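Side-chain contacts in uncharacterized protein (PDB 5BNF), which is porcine CD38, a member of the ADP-ribosyl cyclase family, built with a helical N-terminal part and a parallel four-stranded sheet: residues Y104-L109 and S137-L142; G5-V8 and E12-L15. All blocks are in the same frame, centred on the assembly; numbering follows the deposited sequence.

Interaction 1 of 2, residues Y104-L109 and S137-L142; sequences YIADDL and SVFWNL
A106 and W140 bring the two backbones closest, their CA atoms 8.9 Å apart, where helix 101-106 ends beside the second turn of helix 135-149. This is a helix end docked on another helix in the mainly helical part of the ADP-ribosyl cyclase fold. The first chain leaves helical geometry at D107 and reverses in a type II beta turn from A106 to L109, closed by the bond from L109 N to A106 O. Two consecutive aromatic residues of helix 135-149 receive it. F139 swings its ring out with CG anti to the backbone N (chi1 172°), whereas CG of W140 lies anti to its own carbonyl carbon (chi1 -70°); the rings converge on A106 from different directions. The methyl CB of A106 lies 3.9 Å from W140 CZ2. That same CZ2 corner of the indole presses on the peptide entering the turn: it is 3.7 Å from D107 N, which sits at the ring edge near the indole plane. The rings also brace each other, since F139 CE2 stands 3.8 Å above the centre of one W140 face, with the planes about 80° apart. Further round, the F139 ring has edge-to-face partners in W111 and Y58 and a more nearly parallel one in F41, so this aromatic cluster extends well beyond the contact. On the turn side, NH1 of R17 donates to both I105 O and D107 O, tying the helix end to helix 10-25, and a water donates to L109 O at 3.0 Å. On the F139 side, A106 CB meets the ring at its CE2–CZ bond, 3.5 Å from CE2.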
ATOM      1  N   TYR A 104      -1.705  -1.767  -8.363  1.00 25.00           N
ATOM      2  CA  TYR A 104      -1.019  -1.898  -9.637  1.00 30.93           C
ATOM      3  C   TYR A 104      -1.250  -0.736 -10.598  1.00 41.18           C
ATOM      4  O   TYR A 104      -0.306  -0.209 -11.192  1.00 38.37           O
ATOM      5  CB  TYR A 104      -1.449  -3.202 -10.315  1.00 41.48           C
ATOM      6  CG  TYR A 104      -0.918  -3.347 -11.716  1.00 50.09           C
ATOM      7  CD1 TYR A 104       0.436  -3.588 -11.946  1.00 64.01           C
ATOM      8  CD2 TYR A 104      -1.759  -3.200 -12.815  1.00 54.89           C
ATOM      9  CE1 TYR A 104       0.937  -3.678 -13.235  1.00 59.70           C
ATOM     10  CE2 TYR A 104      -1.266  -3.287 -14.107  1.00 71.35           C
ATOM     11  CZ  TYR A 104       0.083  -3.526 -14.309  1.00 62.75           C
ATOM     12  OH  TYR A 104       0.572  -3.606 -15.589  1.00 78.69           O
ATOM     13  N   ILE A 105      -2.507  -0.347 -10.768  1.00 39.77           N
ATOM     14  CA  ILE A 105      -2.821   0.737 -11.681  1.00 39.29           C
ATOM     15  C   ILE A 105      -2.499   2.119 -11.121  1.00 44.31           C
ATOM     16  O   ILE A 105      -2.096   3.011 -11.867  1.00 46.35           O
ATOM     17  CB  ILE A 105      -4.298   0.694 -12.094  1.00 40.92           C
ATOM     18  CG1 ILE A 105      -5.187   1.033 -10.905  1.00 33.55           C
ATOM     19  CG2 ILE A 105      -4.648  -0.693 -12.611  1.00 45.69           C
ATOM     20  CD1 ILE A 105      -6.634   1.256 -11.285  1.00 28.02           C
ATOM     21  N   ALA A 106      -2.650   2.292  -9.810  1.00 40.36           N
ATOM     22  CA  ALA A 106      -2.388   3.584  -9.184  1.00 43.25           C
ATOM     23  C   ALA A 106      -0.911   3.846  -8.901  1.00 42.73           C
ATOM     24  O   ALA A 106      -0.482   4.998  -8.811  1.00 40.38           O
ATOM     25  CB  ALA A 106      -3.188   3.695  -7.899  1.00 39.53           C
ATOM     26  N   ASP A 107      -0.136   2.775  -8.783  1.00 46.50           N
ATOM     27  CA  ASP A 107       1.285   2.877  -8.484  1.00 46.47           C
ATOM     28  C   ASP A 107       2.040   4.007  -9.190  1.00 50.06           C
ATOM     29  O   ASP A 107       1.965   4.152 -10.408  1.00 50.80           O
ATOM     30  CB  ASP A 107       1.959   1.539  -8.778  1.00 48.78           C
ATOM     31  CG  ASP A 107       3.371   1.472  -8.244  1.00 56.66           C
ATOM     32  OD1 ASP A 107       3.588   1.891  -7.086  1.00 52.28           O
ATOM     33  OD2 ASP A 107       4.262   0.994  -8.973  1.00 57.88           O
ATOM     34  N   ASP A 108       2.763   4.798  -8.396  1.00 47.64           N
ATOM     35  CA  ASP A 108       3.572   5.923  -8.868  1.00 45.48           C
ATOM     36  C   ASP A 108       2.820   7.123  -9.437  1.00 39.45           C
ATOM     37  O   ASP A 108       3.432   8.122  -9.800  1.00 36.26           O
ATOM     38  CB  ASP A 108       4.593   5.448  -9.906  1.00 55.07           C
ATOM     39  CG  ASP A 108       5.698   4.608  -9.294  1.00 74.72           C
ATOM     40  OD1 ASP A 108       6.193   4.986  -8.208  1.00 72.89           O
ATOM     41  OD2 ASP A 108       6.080   3.583  -9.903  1.00 66.10           O
ATOM     42  N   LEU A 109       1.501   7.043  -9.505  1.00 34.11           N
ATOM     43  CA  LEU A 109       0.727   8.146 -10.061  1.00 33.57           C
ATOM     44  C   LEU A 109       0.373   9.242  -9.053  1.00 31.79           C
ATOM     45  O   LEU A 109       0.467   9.043  -7.841  1.00 26.45           O
ATOM     46  CB  LEU A 109      -0.548   7.590 -10.691  1.00 33.46           C
ATOM     47  CG  LEU A 109      -0.473   6.939 -12.080  1.00 38.25           C
ATOM     48  CD1 LEU A 109       0.743   6.056 -12.230  1.00 24.24           C
ATOM     49  CD2 LEU A 109      -1.751   6.147 -12.293  1.00 36.65           C
ATOM     50  N   SER A 137      -3.007  10.152  -0.540  1.00 24.22           N
ATOM     51  CA  SER A 137      -2.712   9.538   0.737  1.00 22.30           C
ATOM     52  C   SER A 137      -3.878   8.716   1.265  1.00 29.70           C
ATOM     53  O   SER A 137      -3.691   7.604   1.756  1.00 32.01           O
ATOM     54  CB  SER A 137      -2.324  10.609   1.747  1.00 20.81           C
ATOM     55  OG  SER A 137      -1.162  11.283   1.306  1.00 23.94           O
ATOM     56  N   VAL A 138      -5.088   9.250   1.168  1.00 20.32           N
ATOM     57  CA  VAL A 138      -6.233   8.515   1.664  1.00 16.80           C
ATOM     58  C   VAL A 138      -6.373   7.211   0.910  1.00 13.80           C
ATOM     59  O   VAL A 138      -6.652   6.167   1.493  1.00 22.18           O
ATOM     60  CB  VAL A 138      -7.512   9.327   1.539  1.00 15.20           C
ATOM     61  CG1 VAL A 138      -8.722   8.430   1.715  1.00 17.32           C
ATOM     62  CG2 VAL A 138      -7.504  10.422   2.610  1.00 24.04           C
ATOM     63  N   PHE A 139      -6.165   7.278  -0.393  1.00 21.58           N
ATOM     64  CA  PHE A 139      -6.239   6.098  -1.217  1.00 28.27           C
ATOM     65  C   PHE A 139      -5.263   5.048  -0.683  1.00 27.72           C
ATOM     66  O   PHE A 139      -5.664   3.995  -0.190  1.00 35.62           O
ATOM     67  CB  PHE A 139      -5.864   6.439  -2.650  1.00 25.39           C
ATOM     68  CG  PHE A 139      -5.728   5.237  -3.520  1.00 31.88           C
ATOM     69  CD1 PHE A 139      -6.850   4.554  -3.951  1.00 22.84           C
ATOM     70  CD2 PHE A 139      -4.475   4.755  -3.872  1.00 35.80           C
ATOM     71  CE1 PHE A 139      -6.722   3.396  -4.722  1.00 38.55           C
ATOM     72  CE2 PHE A 139      -4.342   3.602  -4.641  1.00 26.98           C
ATOM     73  CZ  PHE A 139      -5.466   2.924  -5.066  1.00 35.88           C
ATOM     74  N   TRP A 140      -3.976   5.356  -0.778  1.00 26.71           N
ATOM     75  CA  TRP A 140      -2.945   4.439  -0.325  1.00 30.48           C
ATOM     76  C   TRP A 140      -3.117   3.983   1.117  1.00 29.36           C
ATOM     77  O   TRP A 140      -2.819   2.839   1.447  1.00 31.05           O
ATOM     78  CB  TRP A 140      -1.572   5.069  -0.533  1.00 24.44           C
ATOM     79  CG  TRP A 140      -1.210   5.161  -1.978  1.00 23.00           C
ATOM     80  CD1 TRP A 140      -1.097   6.293  -2.724  1.00 33.69           C
ATOM     81  CD2 TRP A 140      -0.925   4.072  -2.856  1.00 24.80           C
ATOM     82  NE1 TRP A 140      -0.756   5.980  -4.016  1.00 40.50           N
ATOM     83  CE2 TRP A 140      -0.643   4.620  -4.124  1.00 38.31           C
ATOM     84  CE3 TRP A 140      -0.877   2.683  -2.695  1.00 24.49           C
ATOM     85  CZ2 TRP A 140      -0.318   3.830  -5.228  1.00 45.51           C
ATOM     86  CZ3 TRP A 140      -0.553   1.896  -3.792  1.00 31.06           C
ATOM     87  CH2 TRP A 140      -0.277   2.472  -5.041  1.00 27.00           C
ATOM     88  N   ASN A 141      -3.607   4.875   1.969  1.00 28.37           N
ATOM     89  CA  ASN A 141      -3.830   4.546   3.369  1.00 27.53           C
ATOM     90  C   ASN A 141      -4.915   3.492   3.494  1.00 29.27           C
ATOM     91  O   ASN A 141      -4.799   2.562   4.288  1.00 29.71           O
ATOM     92  CB  ASN A 141      -4.253   5.787   4.136  1.00 41.02           C
ATOM     93  CG  ASN A 141      -3.430   6.007   5.371  1.00 61.43           C
ATOM     94  OD1 ASN A 141      -3.512   5.243   6.335  1.00 51.88           O
ATOM     95  ND2 ASN A 141      -2.614   7.056   5.350  1.00 62.56           N
ATOM     96  N   LEU A 142      -5.971   3.642   2.700  1.00 29.04           N
ATOM     97  CA  LEU A 142      -7.083   2.701   2.715  1.00 29.97           C
ATOM     98  C   LEU A 142      -6.713   1.356   2.068  1.00 36.40           C
ATOM     99  O   LEU A 142      -7.079   0.295   2.567  1.00 40.63           O
ATOM    100  CB  LEU A 142      -8.282   3.309   1.987  1.00 23.05           C
ATOM    101  CG  LEU A 142      -9.500   2.410   1.781  1.00 26.86           C
ATOM    102  CD1 LEU A 142      -9.972   1.849   3.129  1.00 25.30           C
ATOM    103  CD2 LEU A 142     -10.602   3.208   1.100  1.00 40.33           C
TER
HETATM  104  O   HOH W   1       0.883   7.167  -5.518  1.00 40.47           O

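Interaction 2 of 2, residues G5-V8 and E12-L15; sequences GSTV and EIIL
OG1 of T7 accepts a hydrogen bond from the backbone N of S110, and the methyl on the same carbon turns to I13. The two branches divide the work because of the T7 rotamer: at chi1 -51°, CG2 lies anti to the backbone N, and the hydroxyl, beside that N, is directed to the loop around S110. Backbone hydrogen bonding between T7 and S110 adds to the hold. Across the contact CG2 meets the tip of I13, CD1, at 3.9 Å, and the two side chains cross at about a right angle, methyl against methyl. With chi2 at -175° the I13 chain from CA to CD1 is extended, which brings CD1 to the loop. Here the loop leading into helix 10-25, the opening helix of this ADP-ribosyl cyclase fold, is met by a side chain from the helix's first turn. V8 and I13 have the five-residue spacing seen in a hydrophobic staple at a helix start, but the valine side chain does not close one, coming no nearer than 6.3 Å to segment 12-15. Instead the V8 carbonyl supplies the contact: I13 CD1 lies 3.6 Å from V8 O, almost straight ahead of it, with C–O–CD1 about 164°. No polar bond links the two segments. The contact lies at the surface, and S6 also ties the loop down: its OG hydrogen-bonds to N121 O and, weakly, to C112 N. On the following residue of the helix, I14 turns its side chain to K38 and F41 of helix 34-45.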
ATOM      1  N   GLY A   5       1.724  17.550  -9.261  1.00 29.22           N
ATOM      2  CA  GLY A   5       0.442  17.744  -9.903  1.00 32.68           C
ATOM      3  C   GLY A   5       0.014  16.400 -10.448  1.00 30.83           C
ATOM      4  O   GLY A   5       0.818  15.469 -10.499  1.00 27.08           O
ATOM      5  N   SER A   6      -1.245  16.294 -10.853  1.00 25.24           N
ATOM      6  CA  SER A   6      -1.766  15.048 -11.384  1.00 30.60           C
ATOM      7  C   SER A   6      -0.908  14.529 -12.528  1.00 31.99           C
ATOM      8  O   SER A   6      -0.292  15.298 -13.256  1.00 29.79           O
ATOM      9  CB  SER A   6      -3.199  15.251 -11.868  1.00 36.82           C
ATOM     10  OG  SER A   6      -4.029  15.689 -10.807  1.00 39.87           O
ATOM     11  N   THR A   7      -0.861  13.214 -12.674  1.00 28.46           N
ATOM     12  CA  THR A   7      -0.088  12.612 -13.739  1.00 29.06           C
ATOM     13  C   THR A   7      -0.832  12.876 -15.043  1.00 34.59           C
ATOM     14  O   THR A   7      -2.034  12.623 -15.145  1.00 37.30           O
ATOM     15  CB  THR A   7       0.049  11.097 -13.524  1.00 42.12           C
ATOM     16  OG1 THR A   7       0.525  10.851 -12.196  1.00 28.88           O
ATOM     17  CG2 THR A   7       1.025  10.497 -14.532  1.00 38.95           C
ATOM     18  N   VAL A   8      -0.126  13.411 -16.032  1.00 39.63           N
ATOM     19  CA  VAL A   8      -0.748  13.692 -17.319  1.00 44.05           C
ATOM     20  C   VAL A   8      -1.347  12.417 -17.896  1.00 42.04           C
ATOM     21  O   VAL A   8      -0.784  11.335 -17.742  1.00 43.76           O
ATOM     22  CB  VAL A   8       0.267  14.244 -18.332  1.00 43.45           C
ATOM     23  CG1 VAL A   8      -0.424  14.506 -19.661  1.00 47.69           C
ATOM     24  CG2 VAL A   8       0.889  15.523 -17.801  1.00 53.31           C
ATOM     25  N   GLU A  12      -6.206   7.786 -19.111  1.00 48.80           N
ATOM     26  CA  GLU A  12      -5.759   6.796 -20.078  1.00 53.60           C
ATOM     27  C   GLU A  12      -4.851   5.768 -19.420  1.00 54.24           C
ATOM     28  O   GLU A  12      -4.968   4.563 -19.663  1.00 55.40           O
ATOM     29  CB  GLU A  12      -4.998   7.495 -21.195  1.00 63.86           C
ATOM     30  CG  GLU A  12      -5.485   8.905 -21.452  1.00 91.64           C
ATOM     31  CD  GLU A  12      -4.535   9.689 -22.324  1.00107.41           C
ATOM     32  OE1 GLU A  12      -4.732  10.914 -22.466  1.00106.82           O
ATOM     33  OE2 GLU A  12      -3.592   9.072 -22.867  1.00113.48           O
ATOM     34  N   ILE A  13      -3.946   6.257 -18.582  1.00 47.42           N
ATOM     35  CA  ILE A  13      -2.997   5.398 -17.895  1.00 44.57           C
ATOM     36  C   ILE A  13      -3.643   4.321 -17.034  1.00 48.64           C
ATOM     37  O   ILE A  13      -3.315   3.143 -17.175  1.00 54.64           O
ATOM     38  CB  ILE A  13      -2.034   6.227 -17.027  1.00 45.20           C
ATOM     39  CG1 ILE A  13      -1.162   7.098 -17.935  1.00 40.77           C
ATOM     40  CG2 ILE A  13      -1.182   5.310 -16.159  1.00 34.97           C
ATOM     41  CD1 ILE A  13      -0.073   7.887 -17.207  1.00 30.47           C
ATOM     42  N   ILE A  14      -4.558   4.707 -16.151  1.00 44.51           N
ATOM     43  CA  ILE A  14      -5.196   3.714 -15.295  1.00 44.94           C
ATOM     44  C   ILE A  14      -6.095   2.776 -16.083  1.00 52.65           C
ATOM     45  O   ILE A  14      -6.306   1.634 -15.676  1.00 59.86           O
ATOM     46  CB  ILE A  14      -6.023   4.357 -14.153  1.00 32.58           C
ATOM     47  CG1 ILE A  14      -7.162   5.196 -14.725  1.00 46.09           C
ATOM     48  CG2 ILE A  14      -5.117   5.208 -13.272  1.00 41.03           C
ATOM     49  CD1 ILE A  14      -8.092   5.758 -13.653  1.00 31.48           C
ATOM     50  N   LEU A  15      -6.627   3.250 -17.207  1.00 51.93           N
ATOM     51  CA  LEU A  15      -7.487   2.403 -18.023  1.00 52.02           C
ATOM     52  C   LEU A  15      -6.624   1.295 -18.612  1.00 44.33           C
ATOM     53  O   LEU A  15      -6.968   0.121 -18.526  1.00 44.63           O
ATOM     54  CB  LEU A  15      -8.138   3.195 -19.162  1.00 51.41           C
ATOM     55  CG  LEU A  15      -9.657   3.036 -19.337  1.00 57.77           C
ATOM     56  CD1 LEU A  15      -9.982   3.113 -20.819  1.00 44.19           C
ATOM     57  CD2 LEU A  15     -10.150   1.703 -18.766  1.00 58.03           C
TER

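Overall arrangement
Interaction 1 lies about 7 Å from the centre of the chain and interaction 2 about 18 Å from it; their own centres are 12 Å apart. L109, where the turn of interaction 1 ends, joins them. L109 CA comes within 3.5 Å of T7 OG1. L109 CD2 packs 3.6 Å from I14 CG2, and the distance from L109 CD2 to I13 CG2 is 4.0 Å. The isoleucine I13 therefore meets the N-terminal loop with one branch and L109 with the other. A little deeper, I14 CG2 is 4.0 Å from I105 O. Helix 10-25 thus reaches both contacts through I13 and I14, near its start.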